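Local coordinates for putative capsular polysaccharide biosynthesis protein (Streptococcus pneumoniae serotype 4, PDB 6EWJ) that probably transfers an amino group to a sugar with pyridoxal phosphate as cofactor, as an essential aminotransferase of pneumococcal teichoic acid biosynthesis, at residues Leu72-Val77 / Tyr229-Ile234; Arg294-Phe299 / Ile304-His309; Phe365-Thr368 / Lys372-Ala375. One frame throughout, in Å; residues are numbered along the deposited sequence.

All three contacts are mainly apolar packing, but they sit in different parts of the fold. Contact 1 is the most buried. It joins helix 64-74, which packs on strand 129-132, to helix 225-236, far away in sequence. Contacts 2 and 3 are partly buried and local: each links neighbours along the chain. Contact 2 packs the end of helix 268-299 on edge strand 304-306 of the small antiparallel sheet, and contact 3 folds the loop before helix 371-378 back on that helix. Contacts 1 and 2, their centres about 40 Å apart, each place a methyl over a phenylalanine face; contact 2 adds a bridging water, and in contact 3 a bent methionine meets a tyrosine.

Contact 1 of 3, residues Leu72-Val77 / Tyr229-Ile234; sequences LRVLEV and YKEFQI
Val74 packs one methyl group squarely on the ring of Phe232. Its CG2 lies 3.8 Å from the centroid of the Phe232 ring, only 7° off the ring normal. This is a CH-pi contact over the centre of one face. The methyl is almost equally far from all six ring carbons. The closest pair is Val74 CG2 to Phe232 CZ, again at 3.8 Å. The CA-CB bond of Val74 points at the partner helix. Its chi1 of 163° sets CG1 anti to the backbone N and turns CG2 beside that N, over the ring. The two side chains meet nearly at a right angle.

The contact joins helix 64-74 to helix 225-236 in the DegT/DnrJ/EryC1 aminotransferase fold. The Phe232 side chain is about 12 Å from that of Ala64, a pyridoxal phosphate-binding residue at the start of the first helix. Met228 and Leu235 also touch Val74 from the second helix and extend the apolar patch. Beyond Val74, helix 64-74 closes with a Schellman motif. Glu76 has positive phi, and Val77 N bonds back to Leu72 O at 3.1 Å.

The Glu231 side is looser and more accessible to solvent. Val74 CG1 comes no nearer than 4.1 Å to Glu231 OE1. The Glu231 chain is extended beyond CG, and its carboxylate is held elsewhere. OE2 forms a salt bridge with Lys163, and OE1 is hydrogen-bonded to Trp164 NE1.

Contact 2 of 3, residues Arg294-Phe299 / Ile304-His309; sequences RYDSGF and IHPLAH
A tight helix-to-strand connection brings the end of helix 268-299 against edge strand 304-306 of the small antiparallel sheet. Phe299 and Ile304 carry the apolar part. Ile304 CG2 rests over one face of the Phe299 ring, 3.7 Å from its centroid and 16° off the normal. This CH-pi contact is shifted from the centre toward the rim. CG2 is closest to the CG and CD1 side of the ring, with Phe299 CG and Ile304 CG2 3.6 Å apart. The other branch of Ile304 reaches further along the same ring, where CD1 lies 3.9 Å from Phe299 CE1. In Ile304, CG2 stands anti to the backbone N while CG1 lies beside it (chi1 -67°), and this lets both branches meet the phenylalanine.

The same turn is bridged by water. One water donates to both backbone carbonyls, at 2.7 Å to Phe299 O and 3.0 Å to Ile304 O. Ser302, in the connection itself, adds its OG as a partner of Phe299 O and Ile304 N. The strand pairs with 321-325 in the order 304-306, 321-325, 380-383, and helix 268-299 packs beside this sheet. Phe299 also touches Tyr321 and Leu383 there, while Ile304 meets Phe401 of helix 391-409.

One helical turn earlier, a carboxylate oxygen lies beside the proline ring at the margin. Asp296 OD1 is 3.7 Å from Pro306 CG. The hydrogen bond of OD1 is made with Tyr321 OH. Pro306 packs on Tyr321 as well, and the Tyr321 ring stacks on Tyr295 from the helix.

Contact 3 of 3, residues Phe365-Thr368 / Lys372-Ala375; sequences FDMT and KAYA
Met367 lays its bent side chain against the CD1 side of Tyr374. Its CG lies 3.9 Å from Tyr374 CD1, approaching the ring obliquely. The sulfur sits at the ring edge. Met367 SD is 5.5 Å from the centroid of the Tyr374 ring and 80° off its normal, a Met-aromatic contact. The terminal methyl turns inward to the helix, with Met367 CE 4.1 Å from Ala373 CB. It also approaches the backbone, 3.9 Å from Tyr374 N. CG is anti to the backbone N, but a bend at chi2 (68°) and another at chi3 bring the methyl toward Ala373.

The contact folds the loop after helix 358-361 back on helix 371-378. An Asx turn shapes the loop at Met367: Thr368 N donates to Asp366 OD1 at 3.0 Å. The N-H meets this oxygen from above the carboxylate plane. Thr368 OG1 adds a weak bond to the same oxygen.

On the helix side, Asp108 receives the backbone N-H groups of Lys372 and Ala373 with its two carboxylate oxygens. Pro353 and Leu356 also touch Met367. The Ala373 side chain is about 9 Å from that of Tyr351, a pyridoxal phosphate-binding residue.

Contact 1 of 3, residues Leu72-Val77 / Tyr229-Ile234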
# COMPACT_ATOMS: atom_id res chain seq x y z
N LEU A 72 10.54 -10.52 2.76
CA LEU A 72 11.09 -10.63 4.09
C LEU A 72 10.09 -11.17 5.07
O LEU A 72 10.46 -11.98 5.92
CB LEU A 72 11.64 -9.29 4.57
CG LEU A 72 12.79 -8.68 3.79
CD1 LEU A 72 13.24 -7.42 4.53
CD2 LEU A 72 13.94 -9.65 3.61
N ARG A 73 8.83 -10.73 5.00
CA ARG A 73 7.83 -11.24 5.94
C ARG A 73 7.46 -12.71 5.67
O ARG A 73 7.21 -13.46 6.61
CB ARG A 73 6.58 -10.35 5.98
CG ARG A 73 6.87 -8.97 6.52
CD ARG A 73 5.63 -8.11 6.61
NE ARG A 73 5.96 -6.81 7.17
CZ ARG A 73 6.18 -6.53 8.44
NH1 ARG A 73 6.07 -7.43 9.41
NH2 ARG A 73 6.51 -5.28 8.77
N VAL A 74 7.49 -13.13 4.41
CA VAL A 74 7.22 -14.56 4.07
C VAL A 74 8.37 -15.42 4.64
O VAL A 74 8.15 -16.46 5.29
CB VAL A 74 7.06 -14.74 2.56
CG1 VAL A 74 7.20 -16.20 2.16
CG2 VAL A 74 5.72 -14.15 2.10
N LEU A 75 9.60 -14.93 4.47
CA LEU A 75 10.76 -15.58 5.10
C LEU A 75 10.81 -15.51 6.65
O LEU A 75 11.66 -16.16 7.26
CB LEU A 75 12.04 -14.98 4.51
CG LEU A 75 12.27 -15.26 3.03
CD1 LEU A 75 13.47 -14.49 2.55
CD2 LEU A 75 12.41 -16.76 2.75
N GLU A 76 9.90 -14.75 7.26
CA GLU A 76 9.86 -14.44 8.70
C GLU A 76 11.19 -13.89 9.26
O GLU A 76 11.59 -14.19 10.37
CB GLU A 76 9.34 -15.63 9.50
CG GLU A 76 7.91 -16.01 9.11
CD GLU A 76 7.45 -17.27 9.79
OE1 GLU A 76 7.99 -18.29 9.46
OE2 GLU A 76 6.56 -17.28 10.66
N VAL A 77 11.86 -13.08 8.47
CA VAL A 77 13.04 -12.33 8.91
C VAL A 77 12.52 -11.27 9.89
O VAL A 77 11.57 -10.54 9.57
CB VAL A 77 13.78 -11.68 7.70
CG1 VAL A 77 14.90 -10.74 8.12
CG2 VAL A 77 14.35 -12.76 6.80
N TYR A 229 2.51 -18.57 -3.40
CA TYR A 229 1.67 -17.53 -3.99
C TYR A 229 0.58 -17.17 -3.03
O TYR A 229 0.37 -16.00 -2.76
CB TYR A 229 1.04 -18.01 -5.30
CG TYR A 229 0.11 -17.00 -5.98
CD1 TYR A 229 0.62 -15.96 -6.76
CD2 TYR A 229 -1.26 -17.09 -5.85
CE1 TYR A 229 -0.20 -15.05 -7.39
CE2 TYR A 229 -2.11 -16.18 -6.47
CZ TYR A 229 -1.57 -15.17 -7.24
OH TYR A 229 -2.38 -14.24 -7.85
N LYS A 230 -0.11 -18.17 -2.50
CA LYS A 230 -1.20 -17.93 -1.52
C LYS A 230 -0.73 -17.16 -0.23
O LYS A 230 -1.45 -16.26 0.26
CB LYS A 230 -1.88 -19.25 -1.17
CG LYS A 230 -3.09 -19.12 -0.28
CD LYS A 230 -3.90 -20.43 -0.16
CE LYS A 230 -4.89 -20.26 1.06
NZ LYS A 230 -5.92 -19.20 0.84
N GLU A 231 0.47 -17.43 0.25
CA GLU A 231 1.03 -16.71 1.43
C GLU A 231 1.27 -15.22 1.17
O GLU A 231 1.01 -14.37 2.03
CB GLU A 231 2.34 -17.36 1.93
CG GLU A 231 2.07 -18.59 2.80
CD GLU A 231 3.31 -19.36 3.27
OE1 GLU A 231 4.34 -18.73 3.56
OE2 GLU A 231 3.24 -20.61 3.34
N PHE A 232 1.75 -14.88 -0.02
CA PHE A 232 1.90 -13.45 -0.40
C PHE A 232 0.55 -12.76 -0.49
O PHE A 232 0.38 -11.61 -0.02
CB PHE A 232 2.61 -13.28 -1.73
CG PHE A 232 4.10 -13.34 -1.64
CD1 PHE A 232 4.82 -12.21 -1.41
CD2 PHE A 232 4.77 -14.53 -1.80
CE1 PHE A 232 6.22 -12.27 -1.33
CE2 PHE A 232 6.15 -14.59 -1.75
CZ PHE A 232 6.88 -13.46 -1.50
N GLN A 233 -0.41 -13.45 -1.13
CA GLN A 233 -1.75 -12.92 -1.31
C GLN A 233 -2.37 -12.53 -0.00
O GLN A 233 -2.90 -11.42 0.12
CB GLN A 233 -2.68 -13.91 -2.05
CG GLN A 233 -2.44 -13.96 -3.55
CD GLN A 233 -2.57 -12.64 -4.29
OE1 GLN A 233 -1.82 -12.41 -5.25
NE2 GLN A 233 -3.47 -11.78 -3.88
N ILE A 234 -2.25 -13.44 0.97
CA ILE A 234 -2.80 -13.29 2.30
C ILE A 234 -2.17 -12.11 3.05
O ILE A 234 -2.85 -11.28 3.66
CB ILE A 234 -2.63 -14.61 3.06
CG1 ILE A 234 -3.66 -15.65 2.58
CG2 ILE A 234 -2.84 -14.47 4.58
CD1 ILE A 234 -4.07 -15.58 1.11

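Contact 2 of 3, residues Arg294-Phe299 / Ile304-His309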
# COMPACT_ATOMS: atom_id res chain seq x y z
N ARG A 294 24.32 5.13 -28.55
CA ARG A 294 24.65 6.48 -29.06
C ARG A 294 25.45 7.26 -28.00
O ARG A 294 26.50 7.85 -28.30
CB ARG A 294 23.37 7.21 -29.50
CG ARG A 294 23.58 8.61 -30.05
CD ARG A 294 22.27 9.26 -30.44
NE ARG A 294 21.86 8.74 -31.73
CZ ARG A 294 22.20 9.23 -32.92
NH1 ARG A 294 22.93 10.34 -33.06
NH2 ARG A 294 21.77 8.62 -34.00
N TYR A 295 24.99 7.19 -26.75
CA TYR A 295 25.76 7.79 -25.64
C TYR A 295 27.18 7.17 -25.54
O TYR A 295 28.19 7.89 -25.45
CB TYR A 295 25.04 7.56 -24.29
CG TYR A 295 23.96 8.52 -23.82
CD1 TYR A 295 24.09 9.90 -23.96
CD2 TYR A 295 22.86 8.04 -23.10
CE1 TYR A 295 23.12 10.77 -23.46
CE2 TYR A 295 21.88 8.90 -22.58
CZ TYR A 295 22.01 10.27 -22.77
OH TYR A 295 21.08 11.12 -22.23
N ASP A 296 27.22 5.84 -25.51
CA ASP A 296 28.48 5.11 -25.42
C ASP A 296 29.46 5.54 -26.51
O ASP A 296 30.61 5.84 -26.19
CB ASP A 296 28.28 3.60 -25.49
CG ASP A 296 27.67 3.02 -24.22
OD1 ASP A 296 27.54 3.71 -23.15
OD2 ASP A 296 27.28 1.84 -24.31
N SER A 297 29.04 5.61 -27.77
CA SER A 297 29.98 6.05 -28.84
C SER A 297 30.36 7.52 -28.65
O SER A 297 31.50 7.89 -28.79
CB SER A 297 29.46 5.84 -30.26
OG SER A 297 28.72 4.62 -30.40
N GLY A 298 29.38 8.34 -28.25
CA GLY A 298 29.63 9.76 -27.93
C GLY A 298 30.66 10.04 -26.84
O GLY A 298 31.49 10.94 -26.99
N PHE A 299 30.64 9.25 -25.77
CA PHE A 299 31.53 9.42 -24.63
C PHE A 299 32.87 8.67 -24.74
O PHE A 299 33.73 8.88 -23.91
CB PHE A 299 30.81 9.07 -23.32
CG PHE A 299 29.64 9.97 -23.01
CD1 PHE A 299 29.79 11.37 -23.08
CD2 PHE A 299 28.40 9.45 -22.67
CE1 PHE A 299 28.71 12.20 -22.82
CE2 PHE A 299 27.32 10.29 -22.43
CZ PHE A 299 27.47 11.66 -22.50
N ILE A 304 34.17 11.23 -19.42
CA ILE A 304 32.86 10.70 -19.02
C ILE A 304 32.88 9.19 -19.20
O ILE A 304 32.94 8.70 -20.33
CB ILE A 304 31.76 11.40 -19.82
CG1 ILE A 304 31.72 12.89 -19.42
CG2 ILE A 304 30.39 10.76 -19.58
CD1 ILE A 304 31.41 13.82 -20.55
N HIS A 305 32.88 8.46 -18.10
CA HIS A 305 32.89 6.97 -18.09
C HIS A 305 31.55 6.36 -17.65
O HIS A 305 31.23 6.30 -16.44
CB HIS A 305 33.97 6.44 -17.13
CG HIS A 305 35.36 6.90 -17.45
ND1 HIS A 305 35.80 7.11 -18.74
CD2 HIS A 305 36.42 7.15 -16.65
CE1 HIS A 305 37.06 7.52 -18.71
NE2 HIS A 305 37.46 7.53 -17.46
N PRO A 306 30.77 5.85 -18.61
CA PRO A 306 29.49 5.20 -18.26
C PRO A 306 29.65 3.77 -17.75
O PRO A 306 30.60 3.07 -18.08
CB PRO A 306 28.72 5.20 -19.57
CG PRO A 306 29.78 5.25 -20.63
CD PRO A 306 31.02 5.84 -20.05
N LEU A 307 28.72 3.36 -16.90
CA LEU A 307 28.65 1.97 -16.51
C LEU A 307 28.24 1.20 -17.75
O LEU A 307 27.35 1.66 -18.49
CB LEU A 307 27.59 1.70 -15.45
CG LEU A 307 27.71 2.26 -14.07
CD1 LEU A 307 26.64 1.57 -13.22
CD2 LEU A 307 29.11 2.11 -13.50
N ALA A 308 28.84 0.03 -17.92
CA ALA A 308 28.60 -0.79 -19.10
C ALA A 308 27.29 -1.53 -18.97
O ALA A 308 27.03 -2.20 -17.97
CB ALA A 308 29.75 -1.76 -19.35
N HIS A 309 26.44 -1.33 -19.98
CA HIS A 309 25.17 -2.03 -20.06
C HIS A 309 25.19 -3.35 -20.75
O HIS A 309 24.21 -4.10 -20.71
CB HIS A 309 24.10 -1.10 -20.62
CG HIS A 309 23.65 -0.07 -19.64
ND1 HIS A 309 22.72 -0.34 -18.65
CD2 HIS A 309 23.96 1.24 -19.50
CE1 HIS A 309 22.47 0.76 -17.96
NE2 HIS A 309 23.21 1.73 -18.45
O HOH W 1 33.94 6.70 -22.33

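Contact 3 of 3, residues Phe365-Thr368 / Lys372-Ala375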
# COMPACT_ATOMS: atom_id res chain seq x y z
N PHE A 365 25.39 3.90 11.28
CA PHE A 365 26.20 3.68 10.08
C PHE A 365 27.07 4.88 9.75
O PHE A 365 26.63 6.03 9.84
CB PHE A 365 25.33 3.28 8.90
CG PHE A 365 24.64 1.98 9.12
CD1 PHE A 365 25.29 0.78 8.87
CD2 PHE A 365 23.36 1.94 9.65
CE1 PHE A 365 24.63 -0.43 9.09
CE2 PHE A 365 22.73 0.75 9.93
CZ PHE A 365 23.35 -0.43 9.65
N ASP A 366 28.31 4.61 9.39
CA ASP A 366 29.35 5.67 9.29
C ASP A 366 30.02 5.59 7.91
O ASP A 366 30.57 4.55 7.56
CB ASP A 366 30.36 5.47 10.42
CG ASP A 366 31.42 6.53 10.46
OD1 ASP A 366 31.66 7.26 9.47
OD2 ASP A 366 32.05 6.62 11.53
N MET A 367 29.92 6.68 7.16
CA MET A 367 30.44 6.79 5.80
C MET A 367 31.90 6.41 5.66
O MET A 367 32.28 5.82 4.62
CB MET A 367 30.24 8.21 5.23
CG MET A 367 30.44 8.31 3.71
SD MET A 367 29.16 7.46 2.70
CE MET A 367 29.88 5.85 2.39
N THR A 368 32.69 6.69 6.70
CA THR A 368 34.13 6.35 6.66
C THR A 368 34.39 4.84 6.58
O THR A 368 35.48 4.43 6.21
CB THR A 368 34.91 6.95 7.88
OG1 THR A 368 34.45 6.38 9.11
CG2 THR A 368 34.76 8.49 7.93
N LYS A 372 34.58 3.08 -0.80
CA LYS A 372 34.36 2.78 -2.22
C LYS A 372 32.99 3.29 -2.63
O LYS A 372 32.81 3.88 -3.72
CB LYS A 372 34.51 1.28 -2.50
CG LYS A 372 35.89 0.74 -2.09
CD LYS A 372 36.93 0.87 -3.17
CE LYS A 372 38.26 0.21 -2.75
NZ LYS A 372 38.70 0.30 -1.29
N ALA A 373 32.02 3.09 -1.74
CA ALA A 373 30.68 3.62 -1.94
C ALA A 373 30.72 5.11 -2.11
O ALA A 373 30.11 5.67 -3.03
CB ALA A 373 29.74 3.23 -0.78
N TYR A 374 31.45 5.78 -1.21
CA TYR A 374 31.62 7.22 -1.32
C TYR A 374 32.24 7.64 -2.66
O TYR A 374 31.83 8.61 -3.26
CB TYR A 374 32.47 7.78 -0.16
CG TYR A 374 32.48 9.27 -0.20
CD1 TYR A 374 31.39 9.99 0.34
CD2 TYR A 374 33.53 10.00 -0.79
CE1 TYR A 374 31.34 11.35 0.27
CE2 TYR A 374 33.49 11.38 -0.85
CZ TYR A 374 32.39 12.04 -0.31
OH TYR A 374 32.31 13.40 -0.33
N ALA A 375 33.30 6.95 -3.05
CA ALA A 375 34.08 7.36 -4.22
C ALA A 375 33.24 7.19 -5.49
O ALA A 375 33.31 8.02 -6.39
CB ALA A 375 35.42 6.61 -4.30